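Local structure of 2-nitropropane dioxygenase (Streptomyces ansochromogenes, 3BW2) at residues A90-W95 / L283-P288; K253-D258 / R276-R281; P303-A308 / A318-Q323. The protein probably acts as an FMN-dependent nitronate monooxygenase, using molecular oxygen for the oxidative denitrification of alkyl nitronates such as propionate 3-nitronate. All coordinates share one frame; numbering follows the deposited sequence.

Contact 1: residues A90-W95 / L283-P288; sequences AGEAAW and LREHGP
Glu92 of helix 90-95 and His286 of helix 281-286 mark the nearest approach of two backbones, whose CA atoms remain 10.3 Å apart, a gap that the long side chain of Glu92 and the ring of His286 close between them. The bridge is a His-carboxylate hydrogen bond, tying together segments 188 residues apart in the chain of this TIM-barrel protein and away from the flavin. Glu92 CG lies beside its own backbone N, and a second bend (chi2 -68°) folds the carboxylate round toward the imidazole. His286 NE2 donates to Glu92 OE2 over 2.6 Å along an almost straight N-H line (175°). The acceptor sits at the ring edge, in the imidazole plane, but the histidine comes to OE2 from the anti side, tilted 27° out of the carboxylate plane. Glu285 CB lies over one face of the ring, 4.0 Å above its centre, while Phe282 also meets the imidazole. Glutamate suits position 92 because its OE2 can take both His286 NE2 and Arg281 NH1, and the same NH1 also makes a salt bridge to Glu285 OE2. That shared cation probably offsets the repulsion between the carboxylates, whose atoms Glu92 OE2 and Glu285 OE1 lie 3.8 Å apart.

Contact 2: residues K253-D258 / R276-R281; sequences KRALTD and RSLVNR
Leu278 reaches from strand 275-278 to segment 253-258, on helix 250-255, where its CD1 methyl meets Ala255 and Leu256. It buries by far the largest share of surface here. Its CG stands beside the backbone N (chi1 -66°) and the chain then runs on extended (chi2 173°), carrying CD1 forward to the opposing backbone. The Ala255 CB to Leu278 CD1 distance is 3.4 Å, tighter than an ordinary methyl-methyl contact; alanine's short side chain allows the leucine to come this close. CD1 of Leu278 also lies 3.6 Å from Ala255 O and 3.8 Å from Leu256 N, resting against the peptide link itself. That carbonyl is engaged in a type I turn, accepting the Asp258 N bond over 3.0 Å. Leu256 starts out pointing away from the strand, yet its branch turns back far enough for CD2 to lie 4.4 Å from Leu278 CD1. Purely apolar side chains suit this buried seam, whereas the strand's polar neighbour Ser277 turns its OG to Leu278 O, 3.0 Å away. Leu256 also comes within about 4 Å, side chain to side chain, of Thr238, an FMN-binding residue. The contact thus joins helix 250-255, beyond barrel strand 233-236 and the short helix 238-241, to the middle strand of a small antiparallel sheet, close to the flavin site.

Contact 3: residues P303-A308 / A318-Q323; sequences PLRKAA and ALWAGQ. With FMN (flavin mononucleotide), chain B.
Arg305 runs out extended at chi2 (179°), which carries CD to Ala318, and the bend at chi3 (-79°) then turns the guanidinium; on the facing segment chi1 puts Trp320 CG beside its own backbone N, and chi2 (142°) turns the six-membered ring toward the arginine. Arg305 CD touches Ala318 CB at 3.7 Å, and NH1 of Arg305 lies 4.1 Å from the same methyl. The guanidinium then approaches the far rim of the indole obliquely, Arg305 NH1 to Trp320 CZ2 being 4.4 Å, a loose contact with no bond between the segments. Arginine suits this partly exposed place because its aliphatic carbons can pack while its charged end stays near polar groups; NH2 makes weak hydrogen bonds to His298 O and Thr301 OG1 in its own helix. Ala318 is small enough to fit between the two: its CB sits 3.5 Å above one face of the Trp320 ring, offset toward the rim. The reversal that lays it there is an inverse gamma turn centred on Leu319, closed by a weak bond from Trp320 N to Ala318 O. Segment 318-323 contributes Trp320 and Gly322 to the FMN pocket of this TIM-barrel protein. Trp320 CB lies 3.6 Å from FMN C7, and its CD1 is 3.7 Å from the same atom, placing the tryptophan at the dimethylbenzene end of the flavin; His179 meets the indole edge-to-face. At the other end of the cofactor Gly322 CA approaches FMN O2P to 3.4 Å, a closeness possible for a residue without a side chain, while Gly322 N is hydrogen-bonded to Thr238 OG1, which is also hydrogen-bonded to FMN. Beyond it, the Gln323 amide hydrogen-bonds to Gly193 O and Gly195 N of the second subunit.

How the contacts relate
Contacts 1 and 2 are buried, whereas contact 3 lies at the surface on its arginine side and reaches the cofactor on its tryptophan side. Their chemistry differs accordingly: contact 1 is a charged, hydrogen-bonded bridge far from the flavin, contact 2 is apolar, and contact 3 combines alkyl packing of Arg305 and Ala318 with an indole set against the cofactor. The chain joins them closely. Strand 275-278 of contact 2 leads, after two residues, into helix 281-286 of contact 1, with Arg281 linking both. Probable backbone hydrogen bonds, Leu278 N to Leu319 O and Arg276 O to Ala321 N, fasten contact 2 to segment 318-323, while Leu304 of helix 296-311 packs on helix 90-95.

Contact 1: residues A90-W95 / L283-P288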
loop_
_atom_site.group_PDB
_atom_site.type_symbol
_atom_site.label_atom_id
_atom_site.label_comp_id
_atom_site.label_asym_id
_atom_site.label_seq_id
_atom_site.Cartn_x
_atom_site.Cartn_y
_atom_site.Cartn_z
ATOM N N ALA A 90 21.193 5.545 -25.886
ATOM C CA ALA A 90 21.612 5.647 -27.282
ATOM C C ALA A 90 21.000 4.537 -28.128
ATOM O O ALA A 90 20.595 4.770 -29.266
ATOM C CB ALA A 90 23.131 5.600 -27.380
ATOM N N GLY A 91 20.933 3.331 -27.568
ATOM C CA GLY A 91 20.359 2.211 -28.292
ATOM C C GLY A 91 18.890 2.432 -28.604
ATOM O O GLY A 91 18.423 2.112 -29.696
ATOM N N GLU A 92 18.158 2.979 -27.639
ATOM C CA GLU A 92 16.733 3.254 -27.816
ATOM C C GLU A 92 16.550 4.276 -28.940
ATOM O O GLU A 92 15.674 4.131 -29.795
ATOM C CB GLU A 92 16.134 3.815 -26.518
ATOM C CG GLU A 92 16.267 2.909 -25.287
ATOM C CD GLU A 92 15.430 1.641 -25.380
ATOM O OE1 GLU A 92 14.543 1.567 -26.259
ATOM O OE2 GLU A 92 15.649 0.722 -24.563
ATOM N N ALA A 93 17.384 5.311 -28.928
ATOM C CA ALA A 93 17.316 6.357 -29.940
ATOM C C ALA A 93 17.521 5.772 -31.340
ATOM O O ALA A 93 16.768 6.076 -32.271
ATOM C CB ALA A 93 18.369 7.425 -29.655
ATOM N N ALA A 94 18.542 4.935 -31.484
ATOM C CA ALA A 94 18.836 4.309 -32.770
ATOM C C ALA A 94 17.692 3.392 -33.206
ATOM O O ALA A 94 17.248 3.443 -34.355
ATOM C CB ALA A 94 20.132 3.515 -32.676
ATOM N N TRP A 95 17.212 2.562 -32.285
ATOM C CA TRP A 95 16.127 1.635 -32.588
ATOM C C TRP A 95 14.851 2.339 -33.034
ATOM O O TRP A 95 14.258 1.980 -34.047
ATOM C CB TRP A 95 15.825 0.749 -31.377
ATOM C CG TRP A 95 14.769 -0.278 -31.664
ATOM C CD1 TRP A 95 13.456 -0.235 -31.293
ATOM C CD2 TRP A 95 14.929 -1.473 -32.437
ATOM N NE1 TRP A 95 12.786 -1.329 -31.789
ATOM C CE2 TRP A 95 13.667 -2.106 -32.495
ATOM C CE3 TRP A 95 16.017 -2.070 -33.090
ATOM C CZ2 TRP A 95 13.460 -3.312 -33.181
ATOM C CZ3 TRP A 95 15.811 -3.271 -33.772
ATOM C CH2 TRP A 95 14.541 -3.876 -33.812
ATOM N N LEU A 283 11.222 -0.417 -18.922
ATOM C CA LEU A 283 11.347 -0.352 -17.471
ATOM C C LEU A 283 12.381 -1.356 -16.964
ATOM O O LEU A 283 13.251 -1.009 -16.164
ATOM C CB LEU A 283 9.985 -0.593 -16.811
ATOM C CG LEU A 283 9.839 -0.177 -15.341
ATOM C CD1 LEU A 283 8.362 0.001 -15.004
ATOM C CD2 LEU A 283 10.493 -1.216 -14.432
ATOM N N ARG A 284 12.300 -2.596 -17.438
ATOM C CA ARG A 284 13.245 -3.622 -17.013
ATOM C C ARG A 284 14.688 -3.245 -17.340
ATOM O O ARG A 284 15.591 -3.444 -16.530
ATOM C CB ARG A 284 12.916 -4.966 -17.675
ATOM C CG ARG A 284 11.778 -5.735 -17.020
ATOM C CD ARG A 284 11.619 -7.109 -17.654
ATOM N NE ARG A 284 10.931 -7.041 -18.940
ATOM C CZ ARG A 284 9.610 -6.976 -19.076
ATOM N NH1 ARG A 284 8.827 -6.978 -18.005
ATOM N NH2 ARG A 284 9.066 -6.900 -20.285
ATOM N N GLU A 285 14.898 -2.682 -18.524
ATOM C CA GLU A 285 16.236 -2.312 -18.964
ATOM C C GLU A 285 16.858 -1.067 -18.348
ATOM O O GLU A 285 18.028 -1.081 -17.970
ATOM C CB GLU A 285 16.260 -2.153 -20.483
ATOM C CG GLU A 285 16.255 -3.455 -21.255
ATOM C CD GLU A 285 16.363 -3.233 -22.750
ATOM O OE1 GLU A 285 17.207 -2.410 -23.171
ATOM O OE2 GLU A 285 15.614 -3.885 -23.505
ATOM N N HIS A 286 16.084 0.007 -18.249
ATOM C CA HIS A 286 16.605 1.269 -17.735
ATOM C C HIS A 286 16.174 1.651 -16.323
ATOM O O HIS A 286 16.810 2.488 -15.681
ATOM C CB HIS A 286 16.230 2.378 -18.713
ATOM C CG HIS A 286 16.542 2.042 -20.138
ATOM N ND1 HIS A 286 17.833 1.905 -20.604
ATOM C CD2 HIS A 286 15.732 1.768 -21.188
ATOM C CE1 HIS A 286 17.804 1.562 -21.879
ATOM N NE2 HIS A 286 16.541 1.470 -22.257
ATOM N N GLY A 287 15.098 1.043 -15.842
ATOM C CA GLY A 287 14.620 1.348 -14.506
ATOM C C GLY A 287 15.679 1.313 -13.412
ATOM O O GLY A 287 15.784 2.260 -12.630
ATOM N N PRO A 288 16.487 0.243 -13.329
ATOM C CA PRO A 288 17.532 0.116 -12.307
ATOM C C PRO A 288 18.598 1.210 -12.320
ATOM O O PRO A 288 19.291 1.416 -11.327
ATOM C CB PRO A 288 18.145 -1.254 -12.607
ATOM C CG PRO A 288 17.029 -2.001 -13.254
ATOM C CD PRO A 288 16.444 -0.963 -14.173
#

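Contact 2: residues K253-D258 / R276-R281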
loop_
_atom_site.group_PDB
_atom_site.type_symbol
_atom_site.label_atom_id
_atom_site.label_comp_id
_atom_site.label_asym_id
_atom_site.label_seq_id
_atom_site.Cartn_x
_atom_site.Cartn_y
_atom_site.Cartn_z
ATOM N N LYS A 253 -4.247 1.151 -23.271
ATOM C CA LYS A 253 -5.503 0.632 -22.744
ATOM C C LYS A 253 -5.474 -0.897 -22.766
ATOM O O LYS A 253 -5.935 -1.551 -21.832
ATOM C CB LYS A 253 -6.689 1.126 -23.578
ATOM C CG LYS A 253 -6.964 2.620 -23.492
ATOM C CD LYS A 253 -8.202 2.983 -24.305
ATOM C CE LYS A 253 -8.611 4.434 -24.071
ATOM N NZ LYS A 253 -9.823 4.800 -24.857
ATOM N N ARG A 254 -4.919 -1.465 -23.832
ATOM C CA ARG A 254 -4.851 -2.919 -23.971
ATOM C C ARG A 254 -3.951 -3.578 -22.929
ATOM O O ARG A 254 -4.256 -4.659 -22.427
ATOM C CB ARG A 254 -4.372 -3.290 -25.382
ATOM C CG ARG A 254 -5.400 -2.998 -26.482
ATOM C CD ARG A 254 -5.037 -3.653 -27.816
ATOM N NE ARG A 254 -3.952 -2.970 -28.517
ATOM C CZ ARG A 254 -4.109 -1.874 -29.257
ATOM N NH1 ARG A 254 -5.308 -1.327 -29.398
ATOM N NH2 ARG A 254 -3.066 -1.328 -29.862
ATOM N N ALA A 255 -2.851 -2.914 -22.598
ATOM C CA ALA A 255 -1.893 -3.443 -21.635
ATOM C C ALA A 255 -2.460 -3.649 -20.231
ATOM O O ALA A 255 -2.085 -4.596 -19.542
ATOM C CB ALA A 255 -0.665 -2.524 -21.573
ATOM N N LEU A 256 -3.368 -2.770 -19.817
ATOM C CA LEU A 256 -3.970 -2.838 -18.484
ATOM C C LEU A 256 -4.480 -4.217 -18.080
ATOM O O LEU A 256 -4.314 -4.630 -16.936
ATOM C CB LEU A 256 -5.125 -1.836 -18.369
ATOM C CG LEU A 256 -4.819 -0.350 -18.589
ATOM C CD1 LEU A 256 -6.091 0.455 -18.353
ATOM C CD2 LEU A 256 -3.719 0.118 -17.643
ATOM N N THR A 257 -5.107 -4.927 -19.010
ATOM C CA THR A 257 -5.644 -6.246 -18.704
ATOM C C THR A 257 -4.885 -7.386 -19.373
ATOM O O THR A 257 -5.291 -8.548 -19.282
ATOM C CB THR A 257 -7.123 -6.333 -19.102
ATOM O OG1 THR A 257 -7.261 -6.023 -20.492
ATOM C CG2 THR A 257 -7.948 -5.346 -18.282
ATOM N N ASP A 258 -3.780 -7.054 -20.035
ATOM C CA ASP A 258 -2.959 -8.050 -20.718
ATOM C C ASP A 258 -2.122 -8.832 -19.707
ATOM O O ASP A 258 -1.285 -8.258 -19.011
ATOM C CB ASP A 258 -2.024 -7.365 -21.715
ATOM C CG ASP A 258 -1.177 -8.352 -22.495
ATOM O OD1 ASP A 258 -1.016 -9.504 -22.033
ATOM O OD2 ASP A 258 -0.663 -7.971 -23.565
ATOM N N ARG A 276 4.386 4.995 -11.169
ATOM C CA ARG A 276 4.005 3.590 -11.321
ATOM C C ARG A 276 3.522 3.258 -12.731
ATOM O O ARG A 276 2.545 3.828 -13.227
ATOM C CB ARG A 276 2.932 3.218 -10.295
ATOM C CG ARG A 276 2.536 1.744 -10.321
ATOM C CD ARG A 276 1.531 1.426 -9.228
ATOM N NE ARG A 276 2.103 1.574 -7.892
ATOM C CZ ARG A 276 2.970 0.728 -7.338
ATOM N NH1 ARG A 276 3.378 -0.351 -7.996
ATOM N NH2 ARG A 276 3.430 0.961 -6.116
ATOM N N SER A 277 4.221 2.318 -13.358
ATOM C CA SER A 277 3.931 1.881 -14.717
ATOM C C SER A 277 3.896 0.359 -14.787
ATOM O O SER A 277 4.443 -0.314 -13.918
ATOM C CB SER A 277 5.032 2.395 -15.652
ATOM O OG SER A 277 5.045 1.694 -16.882
ATOM N N LEU A 278 3.245 -0.183 -15.814
ATOM C CA LEU A 278 3.215 -1.632 -15.995
ATOM C C LEU A 278 4.652 -1.982 -16.370
ATOM O O LEU A 278 5.294 -1.246 -17.123
ATOM C CB LEU A 278 2.277 -2.022 -17.142
ATOM C CG LEU A 278 0.780 -1.756 -16.970
ATOM C CD1 LEU A 278 0.064 -2.047 -18.273
ATOM C CD2 LEU A 278 0.222 -2.633 -15.862
ATOM N N VAL A 279 5.171 -3.081 -15.838
ATOM C CA VAL A 279 6.540 -3.471 -16.145
ATOM C C VAL A 279 6.644 -3.898 -17.607
ATOM O O VAL A 279 5.908 -4.763 -18.062
ATOM C CB VAL A 279 7.006 -4.634 -15.234
ATOM C CG1 VAL A 279 8.417 -5.072 -15.614
ATOM C CG2 VAL A 279 6.964 -4.192 -13.773
ATOM N N ASN A 280 7.542 -3.260 -18.347
ATOM C CA ASN A 280 7.744 -3.600 -19.743
ATOM C C ASN A 280 9.239 -3.575 -20.024
ATOM O O ASN A 280 10.039 -3.369 -19.109
ATOM C CB ASN A 280 6.986 -2.628 -20.667
ATOM C CG ASN A 280 7.422 -1.184 -20.493
ATOM O OD1 ASN A 280 8.371 -0.892 -19.767
ATOM N ND2 ASN A 280 6.729 -0.268 -21.175
ATOM N N ARG A 281 9.616 -3.788 -21.282
ATOM C CA ARG A 281 11.024 -3.817 -21.664
ATOM C C ARG A 281 11.815 -2.592 -21.215
ATOM O O ARG A 281 12.860 -2.716 -20.574
ATOM C CB ARG A 281 11.155 -3.969 -23.185
ATOM C CG ARG A 281 12.596 -4.108 -23.670
ATOM C CD ARG A 281 12.682 -4.092 -25.191
ATOM N NE ARG A 281 12.243 -2.815 -25.749
ATOM C CZ ARG A 281 12.884 -1.660 -25.586
ATOM N NH1 ARG A 281 14.005 -1.606 -24.876
ATOM N NH2 ARG A 281 12.404 -0.553 -26.137
#

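Contact 3: residues P303-A308 / A318-Q323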
loop_
_atom_site.group_PDB
_atom_site.type_symbol
_atom_site.label_atom_id
_atom_site.label_comp_id
_atom_site.label_asym_id
_atom_site.label_seq_id
_atom_site.Cartn_x
_atom_site.Cartn_y
_atom_site.Cartn_z
ATOM N N PRO A 303 10.695 11.837 -26.975
ATOM C CA PRO A 303 10.746 11.428 -28.382
ATOM C C PRO A 303 10.701 9.906 -28.525
ATOM O O PRO A 303 10.099 9.379 -29.457
ATOM C CB PRO A 303 12.076 12.005 -28.863
ATOM C CG PRO A 303 12.256 13.210 -27.995
ATOM C CD PRO A 303 11.854 12.684 -26.642
ATOM N N LEU A 304 11.344 9.203 -27.598
ATOM C CA LEU A 304 11.363 7.741 -27.635
ATOM C C LEU A 304 9.951 7.205 -27.436
ATOM O O LEU A 304 9.496 6.322 -28.169
ATOM C CB LEU A 304 12.289 7.195 -26.541
ATOM C CG LEU A 304 13.767 7.588 -26.649
ATOM C CD1 LEU A 304 14.542 7.053 -25.441
ATOM C CD2 LEU A 304 14.349 7.041 -27.945
ATOM N N ARG A 305 9.254 7.751 -26.446
ATOM C CA ARG A 305 7.895 7.322 -26.159
ATOM C C ARG A 305 6.938 7.638 -27.303
ATOM O O ARG A 305 6.037 6.852 -27.585
ATOM C CB ARG A 305 7.406 7.965 -24.860
ATOM C CG ARG A 305 8.008 7.330 -23.613
ATOM C CD ARG A 305 7.521 8.026 -22.359
ATOM N NE ARG A 305 8.240 9.269 -22.125
ATOM C CZ ARG A 305 7.829 10.219 -21.296
ATOM N NH1 ARG A 305 6.693 10.071 -20.626
ATOM N NH2 ARG A 305 8.563 11.311 -21.128
ATOM N N LYS A 306 7.131 8.782 -27.956
ATOM C CA LYS A 306 6.278 9.157 -29.084
ATOM C C LYS A 306 6.466 8.152 -30.216
ATOM O O LYS A 306 5.502 7.712 -30.838
ATOM C CB LYS A 306 6.632 10.551 -29.615
ATOM C CG LYS A 306 6.290 11.719 -28.706
ATOM C CD LYS A 306 6.422 13.029 -29.487
ATOM C CE LYS A 306 6.153 14.249 -28.623
ATOM N NZ LYS A 306 7.240 14.485 -27.631
ATOM N N ALA A 307 7.717 7.805 -30.488
ATOM C CA ALA A 307 8.026 6.856 -31.548
ATOM C C ALA A 307 7.414 5.492 -31.240
ATOM O O ALA A 307 6.806 4.864 -32.107
ATOM C CB ALA A 307 9.531 6.730 -31.707
ATOM N N ALA A 308 7.576 5.040 -30.000
ATOM C CA ALA A 308 7.040 3.751 -29.584
ATOM C C ALA A 308 5.521 3.724 -29.743
ATOM O O ALA A 308 4.950 2.747 -30.244
ATOM C CB ALA A 308 7.424 3.474 -28.134
ATOM N N ALA A 318 5.406 4.573 -21.614
ATOM C CA ALA A 318 5.248 4.787 -20.180
ATOM C C ALA A 318 3.820 4.362 -19.850
ATOM O O ALA A 318 2.898 5.173 -19.862
ATOM C CB ALA A 318 5.458 6.263 -19.835
ATOM N N LEU A 319 3.647 3.078 -19.557
ATOM C CA LEU A 319 2.336 2.511 -19.253
ATOM C C LEU A 319 1.827 2.808 -17.833
ATOM O O LEU A 319 1.616 1.893 -17.034
ATOM C CB LEU A 319 2.392 0.997 -19.490
ATOM C CG LEU A 319 2.875 0.577 -20.889
ATOM C CD1 LEU A 319 2.947 -0.943 -20.988
ATOM C CD2 LEU A 319 1.925 1.137 -21.950
ATOM N N TRP A 320 1.624 4.083 -17.525
ATOM C CA TRP A 320 1.144 4.486 -16.202
ATOM C C TRP A 320 -0.094 3.674 -15.807
ATOM O O TRP A 320 -1.054 3.572 -16.576
ATOM C CB TRP A 320 0.774 5.972 -16.195
ATOM C CG TRP A 320 1.843 6.919 -16.660
ATOM C CD1 TRP A 320 1.653 8.047 -17.411
ATOM C CD2 TRP A 320 3.248 6.864 -16.372
ATOM N NE1 TRP A 320 2.846 8.695 -17.608
ATOM C CE2 TRP A 320 3.843 7.992 -16.982
ATOM C CE3 TRP A 320 4.064 5.971 -15.663
ATOM C CZ2 TRP A 320 5.216 8.253 -16.902
ATOM C CZ3 TRP A 320 5.431 6.230 -15.585
ATOM C CH2 TRP A 320 5.991 7.362 -16.203
ATOM N N ALA A 321 -0.078 3.104 -14.606
ATOM C CA ALA A 321 -1.208 2.309 -14.137
ATOM C C ALA A 321 -1.078 2.013 -12.647
ATOM O O ALA A 321 0.022 1.765 -12.153
ATOM C CB ALA A 321 -1.288 0.994 -14.928
ATOM N N GLY A 322 -2.203 2.056 -11.938
ATOM C CA GLY A 322 -2.197 1.772 -10.515
ATOM C C GLY A 322 -2.205 0.267 -10.318
ATOM O O GLY A 322 -2.396 -0.481 -11.277
ATOM N N GLN A 323 -2.011 -0.184 -9.085
ATOM C CA GLN A 323 -1.975 -1.613 -8.801
ATOM C C GLN A 323 -3.285 -2.355 -9.062
ATOM O O GLN A 323 -3.310 -3.582 -9.076
ATOM C CB GLN A 323 -1.526 -1.844 -7.362
ATOM C CG GLN A 323 -0.109 -1.359 -7.085
ATOM C CD GLN A 323 0.382 -1.784 -5.720
ATOM O OE1 GLN A 323 -0.303 -1.586 -4.722
ATOM N NE2 GLN A 323 1.575 -2.373 -5.669
HETATM N N1 FMN B . -1.972 13.295 -11.291
HETATM C C2 FMN B . -1.834 14.684 -11.457
HETATM O O2 FMN B . -1.978 15.436 -10.497
HETATM N N3 FMN B . -1.544 15.221 -12.701
HETATM C C4 FMN B . -1.383 14.441 -13.834
HETATM O O4 FMN B . -1.130 14.972 -14.931
HETATM C C4A FMN B . -1.533 13.034 -13.693
HETATM N N5 FMN B . -1.411 12.191 -14.795
HETATM C C5A FMN B . -1.584 10.809 -14.685
HETATM C C6 FMN B . -1.473 9.994 -15.842
HETATM C C7 FMN B . -1.648 8.568 -15.796
HETATM C C7M FMN B . -2.283 7.984 -17.081
HETATM C C8 FMN B . -1.985 8.032 -14.499
HETATM C C8M FMN B . -2.857 6.790 -14.312
HETATM C C9 FMN B . -2.075 8.836 -13.318
HETATM C C9A FMN B . -1.880 10.234 -13.408
HETATM N N10 FMN B . -1.983 11.080 -12.271
HETATM C C10 FMN B . -1.826 12.476 -12.403
HETATM C "C1'" FMN B . -2.110 10.486 -10.866
HETATM C "C2'" FMN B . -3.604 10.561 -10.462
HETATM O "O2'" FMN B . -3.876 11.862 -9.964
HETATM C "C3'" FMN B . -3.972 9.556 -9.317
HETATM O "O3'" FMN B . -3.112 9.865 -8.219
HETATM C "C4'" FMN B . -3.782 8.075 -9.682
HETATM O "O4'" FMN B . -4.366 7.865 -10.968
HETATM C "C5'" FMN B . -4.470 7.154 -8.631
HETATM O "O5'" FMN B . -4.311 5.743 -8.953
HETATM P P FMN B . -5.273 4.827 -9.906
HETATM O O1P FMN B . -6.417 5.650 -9.420
HETATM O O2P FMN B . -4.630 3.724 -9.084
HETATM O O3P FMN B . -4.461 5.409 -11.048
#